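Local structure of putative c-1-tetrahydrofolate synthase, cytoplasmic (Leishmania major, 4A26) at residues P38-I44 / C96-Q102; P120-A126 / P143-C147; I78-E84 / H108-A114. The protein probably oxidises N5,N10-methylenetetrahydrofolate with NAD(P)+ and hydrolyses the resulting methenyl form, acting as a homodimeric dehydrogenase/cyclohydrolase of one-carbon metabolism. All coordinates share one frame; numbering follows the deposited sequence.

Contact 1 (P38-I44 / C96-Q102)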
loop_
_atom_site.group_PDB
_atom_site.type_symbol
_atom_site.label_atom_id
_atom_site.label_comp_id
_atom_site.label_asym_id
_atom_site.label_seq_id
_atom_site.Cartn_x
_atom_site.Cartn_y
_atom_site.Cartn_z
ATOM N N PRO A 38 -6.803 -12.363 26.081
ATOM C CA PRO A 38 -6.268 -11.200 25.380
ATOM C C PRO A 38 -6.515 -9.902 26.130
ATOM O O PRO A 38 -7.512 -9.769 26.841
ATOM C CB PRO A 38 -7.037 -11.187 24.049
ATOM C CG PRO A 38 -7.782 -12.481 23.984
ATOM C CD PRO A 38 -7.979 -12.921 25.394
ATOM N N GLY A 39 -5.603 -8.952 25.957
ATOM C CA GLY A 39 -5.715 -7.643 26.569
ATOM C C GLY A 39 -5.724 -6.582 25.491
ATOM O O GLY A 39 -4.813 -6.520 24.668
ATOM N N LEU A 40 -6.773 -5.767 25.481
ATOM C CA LEU A 40 -6.820 -4.579 24.648
ATOM C C LEU A 40 -6.516 -3.379 25.528
ATOM O O LEU A 40 -7.238 -3.105 26.485
ATOM C CB LEU A 40 -8.200 -4.418 24.012
ATOM C CG LEU A 40 -8.350 -3.233 23.061
ATOM C CD1 LEU A 40 -7.288 -3.280 21.963
ATOM C CD2 LEU A 40 -9.746 -3.213 22.470
ATOM N N ALA A 41 -5.432 -2.680 25.203
ATOM C CA ALA A 41 -5.018 -1.502 25.943
ATOM C C ALA A 41 -5.310 -0.254 25.131
ATOM O O ALA A 41 -5.171 -0.255 23.911
ATOM C CB ALA A 41 -3.537 -1.579 26.265
ATOM N N SER A 42 -5.723 0.809 25.813
ATOM C CA SER A 42 -5.917 2.103 25.171
ATOM C C SER A 42 -5.222 3.198 25.966
ATOM O O SER A 42 -5.072 3.091 27.185
ATOM C CB SER A 42 -7.408 2.425 25.021
ATOM O OG SER A 42 -8.050 2.463 26.278
ATOM N N ILE A 43 -4.789 4.240 25.262
ATOM C CA ILE A 43 -4.270 5.439 25.895
ATOM C C ILE A 43 -5.115 6.620 25.440
ATOM O O ILE A 43 -5.294 6.840 24.246
ATOM C CB ILE A 43 -2.785 5.681 25.546
ATOM C CG1 ILE A 43 -1.922 4.522 26.045
ATOM C CG2 ILE A 43 -2.298 6.964 26.183
ATOM C CD1 ILE A 43 -0.468 4.610 25.626
ATOM N N ILE A 44 -5.657 7.357 26.402
ATOM C CA ILE A 44 -6.388 8.585 26.128
ATOM C C ILE A 44 -5.727 9.705 26.924
ATOM O O ILE A 44 -5.343 9.512 28.081
ATOM C CB ILE A 44 -7.894 8.461 26.484
ATOM C CG1 ILE A 44 -8.663 9.697 26.014
ATOM C CG2 ILE A 44 -8.091 8.256 27.981
ATOM C CD1 ILE A 44 -10.140 9.657 26.354
ATOM N N CYS A 96 -0.965 -7.267 27.793
ATOM C CA CYS A 96 -1.565 -6.400 26.790
ATOM C C CYS A 96 -1.053 -6.787 25.411
ATOM O O CYS A 96 0.155 -6.797 25.170
ATOM C CB CYS A 96 -1.210 -4.943 27.099
ATOM S SG CYS A 96 -1.056 -3.876 25.658
ATOM N N HIS A 97 -1.981 -7.104 24.512
ATOM C CA HIS A 97 -1.650 -7.600 23.173
ATOM C C HIS A 97 -1.987 -6.595 22.081
ATOM O O HIS A 97 -1.314 -6.554 21.055
ATOM C CB HIS A 97 -2.374 -8.922 22.918
ATOM C CG HIS A 97 -2.094 -9.962 23.956
ATOM N ND1 HIS A 97 -2.729 -9.979 25.178
ATOM C CD2 HIS A 97 -1.230 -11.002 23.967
ATOM C CE1 HIS A 97 -2.275 -10.990 25.894
ATOM N NE2 HIS A 97 -1.363 -11.627 25.182
ATOM N N GLY A 98 -3.035 -5.805 22.295
ATOM C CA GLY A 98 -3.396 -4.708 21.394
ATOM C C GLY A 98 -3.234 -3.370 22.094
ATOM O O GLY A 98 -3.496 -3.249 23.299
ATOM N N ILE A 99 -2.795 -2.366 21.337
ATOM C CA ILE A 99 -2.561 -1.024 21.870
ATOM C C ILE A 99 -3.114 0.022 20.915
ATOM O O ILE A 99 -2.659 0.128 19.778
ATOM C CB ILE A 99 -1.051 -0.753 22.085
ATOM C CG1 ILE A 99 -0.487 -1.673 23.172
ATOM C CG2 ILE A 99 -0.814 0.703 22.471
ATOM C CD1 ILE A 99 1.020 -1.565 23.356
ATOM N N ILE A 100 -4.103 0.784 21.375
ATOM C CA ILE A 100 -4.607 1.930 20.617
ATOM C C ILE A 100 -4.441 3.221 21.418
ATOM O O ILE A 100 -4.595 3.230 22.636
ATOM C CB ILE A 100 -6.088 1.766 20.191
ATOM C CG1 ILE A 100 -6.993 1.460 21.392
ATOM C CG2 ILE A 100 -6.214 0.666 19.165
ATOM C CD1 ILE A 100 -8.462 1.763 21.144
ATOM N N VAL A 101 -4.095 4.295 20.717
ATOM C CA VAL A 101 -4.053 5.626 21.295
ATOM C C VAL A 101 -5.248 6.372 20.750
ATOM O O VAL A 101 -5.372 6.536 19.535
ATOM C CB VAL A 101 -2.772 6.372 20.905
ATOM C CG1 VAL A 101 -2.879 7.836 21.285
ATOM C CG2 VAL A 101 -1.563 5.729 21.570
ATOM N N GLN A 102 -6.132 6.810 21.643
ATOM C CA GLN A 102 -7.380 7.451 21.235
ATOM C C GLN A 102 -7.110 8.837 20.664
ATOM O O GLN A 102 -6.474 9.670 21.314
ATOM C CB GLN A 102 -8.346 7.547 22.415
ATOM C CG GLN A 102 -9.759 7.984 22.032
ATOM C CD GLN A 102 -10.441 7.022 21.070
ATOM O OE1 GLN A 102 -10.303 5.798 21.187
ATOM N NE2 GLN A 102 -11.186 7.574 20.114
#
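Strand 39-44 and strand 98-101 run side by side in parallel, their axes 4.6 Å apart at the closest point and 18° from exact alignment. Leu40, Ala41, Ser42 and Ile43 pair with Gly98, Ile99, Ile100 and Val101. The bonds alternate as in any parallel pair: Ala41 N gives to Gly98 O, Ile100 N to Ala41 O, Ile43 N to Ile100 O, and Gln102 N to Ile43 O at 2.7 Å. The start is less regular. Gly39 O accepts from both His97 N and Gly98 N, at 2.9 and 3.1 Å. Gly39 N in turn donates to His97 ND1 at 3.1 Å, tilted 21° from the imidazole plane. CG anti to the carbonyl carbon (chi1 -55°) sets the His97 ring beside Gly39, and this bond helps to hold it there. Phe293 of helix 279-297 meets the same ring edge-to-face.

The side chains alternate between two faces. On one, Ala41 CB touches Cys96 SG at 3.4 Å, and Ile43 CB lies 4.2 Å from Val101 CG2. Helix 80-91 covers this face through Leu83, Val87 and Leu90. On the other, Ile100 lays CG1 against Ser42 CB at 3.8 Å, and Leu40 turns CD1 toward the Gly98 carbonyl. Ser42 OG bonds to His59 NE2. Strand 68-74 flanks strand 39-45 on its second edge. The pair thus belongs to the parallel, helix-covered sheet of the alpha/beta catalytic domain of methylenetetrahydrofolate dehydrogenase/cyclohydrolases.

Contact 2 (P120-A126 / P143-C147)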
loop_
_atom_site.group_PDB
_atom_site.type_symbol
_atom_site.label_atom_id
_atom_site.label_comp_id
_atom_site.label_asym_id
_atom_site.label_seq_id
_atom_site.Cartn_x
_atom_site.Cartn_y
_atom_site.Cartn_z
ATOM N N PRO A 120 5.168 -2.889 16.330
ATOM C CA PRO A 120 4.409 -3.364 15.168
ATOM C C PRO A 120 3.428 -4.494 15.466
ATOM O O PRO A 120 2.339 -4.520 14.887
ATOM C CB PRO A 120 5.503 -3.857 14.223
ATOM C CG PRO A 120 6.665 -2.997 14.530
ATOM C CD PRO A 120 6.589 -2.672 15.996
ATOM N N HIS A 121 3.811 -5.406 16.361
ATOM C CA HIS A 121 2.997 -6.583 16.675
ATOM C C HIS A 121 1.879 -6.325 17.698
ATOM O O HIS A 121 1.110 -7.234 18.005
ATOM C CB HIS A 121 3.889 -7.763 17.117
ATOM C CG HIS A 121 4.453 -7.631 18.504
ATOM N ND1 HIS A 121 5.690 -7.077 18.758
ATOM C CD2 HIS A 121 3.955 -8.004 19.708
ATOM C CE1 HIS A 121 5.922 -7.103 20.058
ATOM N NE2 HIS A 121 4.887 -7.662 20.656
ATOM N N LYS A 122 1.776 -5.097 18.207
ATOM C CA LYS A 122 0.668 -4.711 19.092
ATOM C C LYS A 122 -0.173 -3.565 18.514
ATOM O O LYS A 122 -1.032 -3.008 19.202
ATOM C CB LYS A 122 1.202 -4.321 20.474
ATOM C CG LYS A 122 1.933 -5.438 21.190
ATOM C CD LYS A 122 2.220 -5.084 22.637
ATOM C CE LYS A 122 2.812 -6.266 23.393
ATOM N NZ LYS A 122 2.940 -6.003 24.853
ATOM N N ASP A 123 0.060 -3.239 17.245
ATOM C CA ASP A 123 -0.591 -2.109 16.584
ATOM C C ASP A 123 -2.005 -2.488 16.127
ATOM O O ASP A 123 -2.253 -2.701 14.940
ATOM C CB ASP A 123 0.277 -1.660 15.400
ATOM C CG ASP A 123 -0.330 -0.516 14.607
ATOM O OD1 ASP A 123 -1.128 0.265 15.161
ATOM O OD2 ASP A 123 0.006 -0.389 13.414
ATOM N N ALA A 124 -2.932 -2.543 17.078
ATOM C CA ALA A 124 -4.289 -3.044 16.829
ATOM C C ALA A 124 -5.077 -2.277 15.756
ATOM O O ALA A 124 -5.931 -2.862 15.083
ATOM C CB ALA A 124 -5.081 -3.079 18.135
ATOM N N ASP A 125 -4.813 -0.981 15.610
ATOM C CA ASP A 125 -5.477 -0.174 14.574
ATOM C C ASP A 125 -4.758 -0.232 13.217
ATOM O O ASP A 125 -5.320 0.186 12.199
ATOM C CB ASP A 125 -5.639 1.289 15.031
ATOM C CG ASP A 125 -6.996 1.562 15.682
ATOM O OD1 ASP A 125 -8.007 0.980 15.219
ATOM O OD2 ASP A 125 -7.049 2.376 16.639
ATOM N N ALA A 126 -3.534 -0.757 13.200
ATOM C CA ALA A 126 -2.746 -0.869 11.971
ATOM C C ALA A 126 -2.390 0.504 11.403
ATOM O O ALA A 126 -2.499 0.731 10.194
ATOM C CB ALA A 126 -3.491 -1.692 10.934
ATOM N N PRO A 143 0.021 -8.477 10.389
ATOM C CA PRO A 143 -0.606 -8.973 11.616
ATOM C C PRO A 143 -1.969 -8.329 11.866
ATOM O O PRO A 143 -2.864 -8.981 12.395
ATOM C CB PRO A 143 0.386 -8.563 12.710
ATOM C CG PRO A 143 1.142 -7.423 12.135
ATOM C CD PRO A 143 1.245 -7.708 10.671
ATOM N N PHE A 144 -2.106 -7.061 11.479
ATOM C CA PHE A 144 -3.353 -6.323 11.616
ATOM C C PHE A 144 -3.720 -5.603 10.324
ATOM O O PHE A 144 -2.864 -4.999 9.676
ATOM C CB PHE A 144 -3.229 -5.278 12.722
ATOM C CG PHE A 144 -2.709 -5.822 14.016
ATOM C CD1 PHE A 144 -3.548 -6.503 14.885
ATOM C CD2 PHE A 144 -1.380 -5.653 14.368
ATOM C CE1 PHE A 144 -3.066 -7.005 16.081
ATOM C CE2 PHE A 144 -0.896 -6.144 15.559
ATOM C CZ PHE A 144 -1.737 -6.822 16.419
ATOM N N THR A 145 -5.000 -5.670 9.963
ATOM C CA THR A 145 -5.563 -4.837 8.901
ATOM C C THR A 145 -6.388 -3.742 9.568
ATOM O O THR A 145 -6.911 -3.961 10.662
ATOM C CB THR A 145 -6.464 -5.653 7.944
ATOM O OG1 THR A 145 -7.171 -6.663 8.680
ATOM C CG2 THR A 145 -5.626 -6.322 6.874
ATOM N N PRO A 146 -6.492 -2.556 8.931
ATOM C CA PRO A 146 -7.312 -1.488 9.497
ATOM C C PRO A 146 -8.752 -1.940 9.701
ATOM O O PRO A 146 -9.358 -2.496 8.790
ATOM C CB PRO A 146 -7.227 -0.381 8.441
ATOM C CG PRO A 146 -5.959 -0.616 7.764
ATOM C CD PRO A 146 -5.783 -2.103 7.722
ATOM N N CYS A 147 -9.279 -1.692 10.896
ATOM C CA CYS A 147 -10.553 -2.258 11.329
ATOM C C CYS A 147 -11.694 -2.015 10.354
ATOM O O CYS A 147 -12.218 -2.967 9.772
ATOM C CB CYS A 147 -10.923 -1.717 12.704
ATOM S SG CYS A 147 -9.729 -2.168 13.965
#
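Phe144 fills the tight part of this contact, its ring lying against the backbone of 121-124. With CG anti to the carbonyl carbon (chi1 -51°), the ring is directed at that backbone. Ala124 CA sits over one face, 4.2 Å from the centroid of the Phe144 ring and 16° off the normal, a CH-pi contact. Asp123 C lies over the same face, nearer the rim. Asp123 O also lies over that face, 3.1 Å from Phe144 CD2. His121 O instead meets the edge, 3.3 Å from Phe144 CZ, and Pro120 O is at the edge too. These two oxygens face the rim, where the ring's partly positive hydrogens lie. Asn288 and Ala292 of helix 279-297 also pack on the ring.

Asp123 is the centre of an inverse gamma turn and opens a type I beta turn that ends at Ala126, with Ala126 N bonded to Asp123 O at 2.9 Å. The carboxylate of Asp123 accepts from Asn131 ND2 and Leu128 N, which tie the turn to the residues that follow. In the chain, helix 129-136 separates the two loops, where the catalytic region gives way to the NAD(P)-binding one.

At the end of the turn the two loops stay close through Ala126, whose CB points at the second loop, 3.6 Å from Phe144 O and 4.0 Å from Pro146 CD. Pro146 is the N-cap residue of helix 147-159. Cys147 SG is 3.8 Å from Asp125 OD1. The loose side is at the other end. Pro143 only brushes Pro120, with Pro143 CG 4.2 Å from Pro120 O. His121 points its CB away from the second loop and is exposed.

Contact 3 (I78-E84 / H108-A114); sequences ISQEVLE and HLNENRA
Ile78 makes the first link through its carbonyl: His108 NE2 donates to Ile78 O at 2.8 Å, with the oxygen close to the imidazole plane. Leu109 CD2 packs beside the same carbonyl and reaches Gln80 N at 3.5 Å. Gln80 carries the polar centre. Its CG is anti to the backbone N (chi1 -177°) and the chain bends at chi2, which brings the amide alongside Asn110. Gln80 OE1 accepts from Asn110 N at 2.7 Å, and Gln80 NE2 gives to Asn110 O at 3.2 Å on a lone pair of that carbonyl. Both ends of the amide are thus used, which fixes its rotation. Asn110 itself caps the next helix by accepting from Arg113 N. Leu83 CD2 then meets Ala114 CB at 3.6 Å. Glu84 closes the segment against Arg113. Glu84 OE1 forms a salt bridge with Arg113 NH1 at 3.2 Å, lying over one guanidinium face, with the carboxylate and guanidinium planes 77° apart; the attraction is one of charge alone. Helices 80-91 and 111-116 are thereby joined at their N-terminal ends, while Leu83 and Leu109 pack on Val45 of strand 39-45.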
loop_
_atom_site.group_PDB
_atom_site.type_symbol
_atom_site.label_atom_id
_atom_site.label_comp_id
_atom_site.label_asym_id
_atom_site.label_seq_id
_atom_site.Cartn_x
_atom_site.Cartn_y
_atom_site.Cartn_z
ATOM N N ILE A 78 0.166 16.843 29.355
ATOM C CA ILE A 78 1.303 15.954 29.612
ATOM C C ILE A 78 2.348 15.989 28.492
ATOM O O ILE A 78 2.029 16.297 27.339
ATOM C CB ILE A 78 0.823 14.497 29.823
ATOM C CG1 ILE A 78 1.893 13.668 30.531
ATOM C CG2 ILE A 78 0.427 13.859 28.494
ATOM C CD1 ILE A 78 1.370 12.388 31.109
ATOM N N SER A 79 3.592 15.668 28.849
ATOM C CA SER A 79 4.709 15.652 27.906
ATOM C C SER A 79 4.546 14.592 26.830
ATOM O O SER A 79 3.913 13.563 27.054
ATOM C CB SER A 79 6.015 15.365 28.644
ATOM O OG SER A 79 6.285 16.348 29.618
ATOM N N GLN A 80 5.138 14.849 25.666
ATOM C CA GLN A 80 5.310 13.829 24.639
ATOM C C GLN A 80 6.119 12.666 25.206
ATOM O O GLN A 80 5.739 11.505 25.048
ATOM C CB GLN A 80 6.040 14.416 23.428
ATOM C CG GLN A 80 6.217 13.455 22.257
ATOM C CD GLN A 80 4.939 13.236 21.480
ATOM O OE1 GLN A 80 4.207 14.182 21.191
ATOM N NE2 GLN A 80 4.667 11.984 21.128
ATOM N N GLU A 81 7.233 12.991 25.867
ATOM C CA GLU A 81 8.127 11.980 26.444
ATOM C C GLU A 81 7.350 11.045 27.370
ATOM O O GLU A 81 7.462 9.824 27.259
ATOM C CB GLU A 81 9.286 12.640 27.215
ATOM C CG GLU A 81 10.661 11.962 27.044
ATOM C CD GLU A 81 10.752 10.569 27.673
ATOM O OE1 GLU A 81 10.151 9.618 27.122
ATOM O OE2 GLU A 81 11.448 10.420 28.705
ATOM N N VAL A 82 6.546 11.627 28.256
ATOM C CA VAL A 82 5.810 10.862 29.262
ATOM C C VAL A 82 4.723 9.988 28.630
ATOM O O VAL A 82 4.521 8.854 29.053
ATOM C CB VAL A 82 5.191 11.786 30.334
ATOM C CG1 VAL A 82 4.336 10.987 31.303
ATOM C CG2 VAL A 82 6.282 12.532 31.082
ATOM N N LEU A 83 4.029 10.512 27.623
ATOM C CA LEU A 83 3.080 9.711 26.845
ATOM C C LEU A 83 3.774 8.475 26.284
ATOM O O LEU A 83 3.316 7.353 26.480
ATOM C CB LEU A 83 2.487 10.530 25.689
ATOM C CG LEU A 83 1.615 9.777 24.675
ATOM C CD1 LEU A 83 0.380 9.200 25.363
ATOM C CD2 LEU A 83 1.221 10.677 23.516
ATOM N N GLU A 84 4.881 8.697 25.583
ATOM C CA GLU A 84 5.629 7.616 24.941
ATOM C C GLU A 84 6.151 6.577 25.936
ATOM O O GLU A 84 6.240 5.396 25.606
ATOM C CB GLU A 84 6.793 8.191 24.128
ATOM C CG GLU A 84 6.357 8.946 22.879
ATOM C CD GLU A 84 7.506 9.229 21.934
ATOM O OE1 GLU A 84 8.656 9.373 22.406
ATOM O OE2 GLU A 84 7.255 9.301 20.711
ATOM N N HIS A 108 -0.558 20.131 21.303
ATOM C CA HIS A 108 0.873 20.220 21.614
ATOM C C HIS A 108 1.623 18.896 21.409
ATOM O O HIS A 108 2.847 18.899 21.244
ATOM C CB HIS A 108 1.094 20.752 23.042
ATOM C CG HIS A 108 0.841 19.739 24.115
ATOM N ND1 HIS A 108 -0.416 19.255 24.401
ATOM C CD2 HIS A 108 1.686 19.125 24.976
ATOM C CE1 HIS A 108 -0.335 18.383 25.389
ATOM N NE2 HIS A 108 0.929 18.284 25.755
ATOM N N LEU A 109 0.898 17.778 21.416
ATOM C CA LEU A 109 1.507 16.463 21.203
ATOM C C LEU A 109 1.573 16.091 19.721
ATOM O O LEU A 109 0.744 16.528 18.916
ATOM C CB LEU A 109 0.732 15.379 21.957
ATOM C CG LEU A 109 0.729 15.474 23.484
ATOM C CD1 LEU A 109 -0.334 14.559 24.059
ATOM C CD2 LEU A 109 2.095 15.146 24.061
ATOM N N ASN A 110 2.569 15.275 19.381
ATOM C CA ASN A 110 2.742 14.741 18.035
ATOM C C ASN A 110 2.145 13.336 17.977
ATOM O O ASN A 110 2.591 12.446 18.702
ATOM C CB ASN A 110 4.233 14.709 17.687
ATOM C CG ASN A 110 4.501 14.352 16.232
ATOM O OD1 ASN A 110 3.755 13.596 15.606
ATOM N ND2 ASN A 110 5.585 14.888 15.694
ATOM N N GLU A 111 1.147 13.141 17.113
ATOM C CA GLU A 111 0.402 11.876 17.049
ATOM C C GLU A 111 1.184 10.767 16.355
ATOM O O GLU A 111 1.332 9.673 16.903
ATOM C CB GLU A 111 -0.936 12.070 16.332
ATOM C CG GLU A 111 -1.890 13.017 17.046
ATOM C CD GLU A 111 -3.260 13.094 16.389
ATOM O OE1 GLU A 111 -3.595 12.199 15.578
ATOM O OE2 GLU A 111 -4.002 14.054 16.691
ATOM N N ASN A 112 1.666 11.048 15.146
ATOM C CA ASN A 112 2.454 10.074 14.380
ATOM C C ASN A 112 3.661 9.565 15.169
ATOM O O ASN A 112 4.017 8.392 15.081
ATOM C CB ASN A 112 2.927 10.678 13.050
ATOM C CG ASN A 112 1.789 10.918 12.072
ATOM O OD1 ASN A 112 0.761 10.250 12.120
ATOM N ND2 ASN A 112 1.979 11.873 11.169
ATOM N N ARG A 113 4.274 10.458 15.941
ATOM C CA ARG A 113 5.427 10.116 16.775
ATOM C C ARG A 113 5.030 9.241 17.967
ATOM O O ARG A 113 5.763 8.323 18.334
ATOM C CB ARG A 113 6.139 11.398 17.237
ATOM C CG ARG A 113 7.228 11.210 18.294
ATOM C CD ARG A 113 8.317 12.288 18.195
ATOM N NE ARG A 113 8.859 12.665 19.504
ATOM C CZ ARG A 113 9.674 11.914 20.247
ATOM N NH1 ARG A 113 10.065 10.708 19.839
ATOM N NH2 ARG A 113 10.101 12.373 21.421
ATOM N N ALA A 114 3.872 9.523 18.562
ATOM C CA ALA A 114 3.348 8.699 19.655
ATOM C C ALA A 114 2.943 7.313 19.163
ATOM O O ALA A 114 3.088 6.334 19.886
ATOM C CB ALA A 114 2.168 9.383 20.318
#

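Overall arrangement
Contacts 1 and 3 interlock along the chain: strand 39-45, helix 80-91, strand 98-101 and helix 111-116 follow in that order, so their segments alternate. All four belong to the catalytic domain. The centres of the two contacts are about 16 Å apart, and Ile43 touches Leu83 where the sheet meets helix 80-91. Contact 2 comes later in the chain, about 11 Å from contact 1 between centres. Lys122 links those two: its carbonyl probably bonds to Ile99 N, and its NZ to Cys96 O. Contacts 2 and 3 do not touch. Together they run from the outer helix ends, through the sheet, to the loops leading into the NAD(P)-binding region.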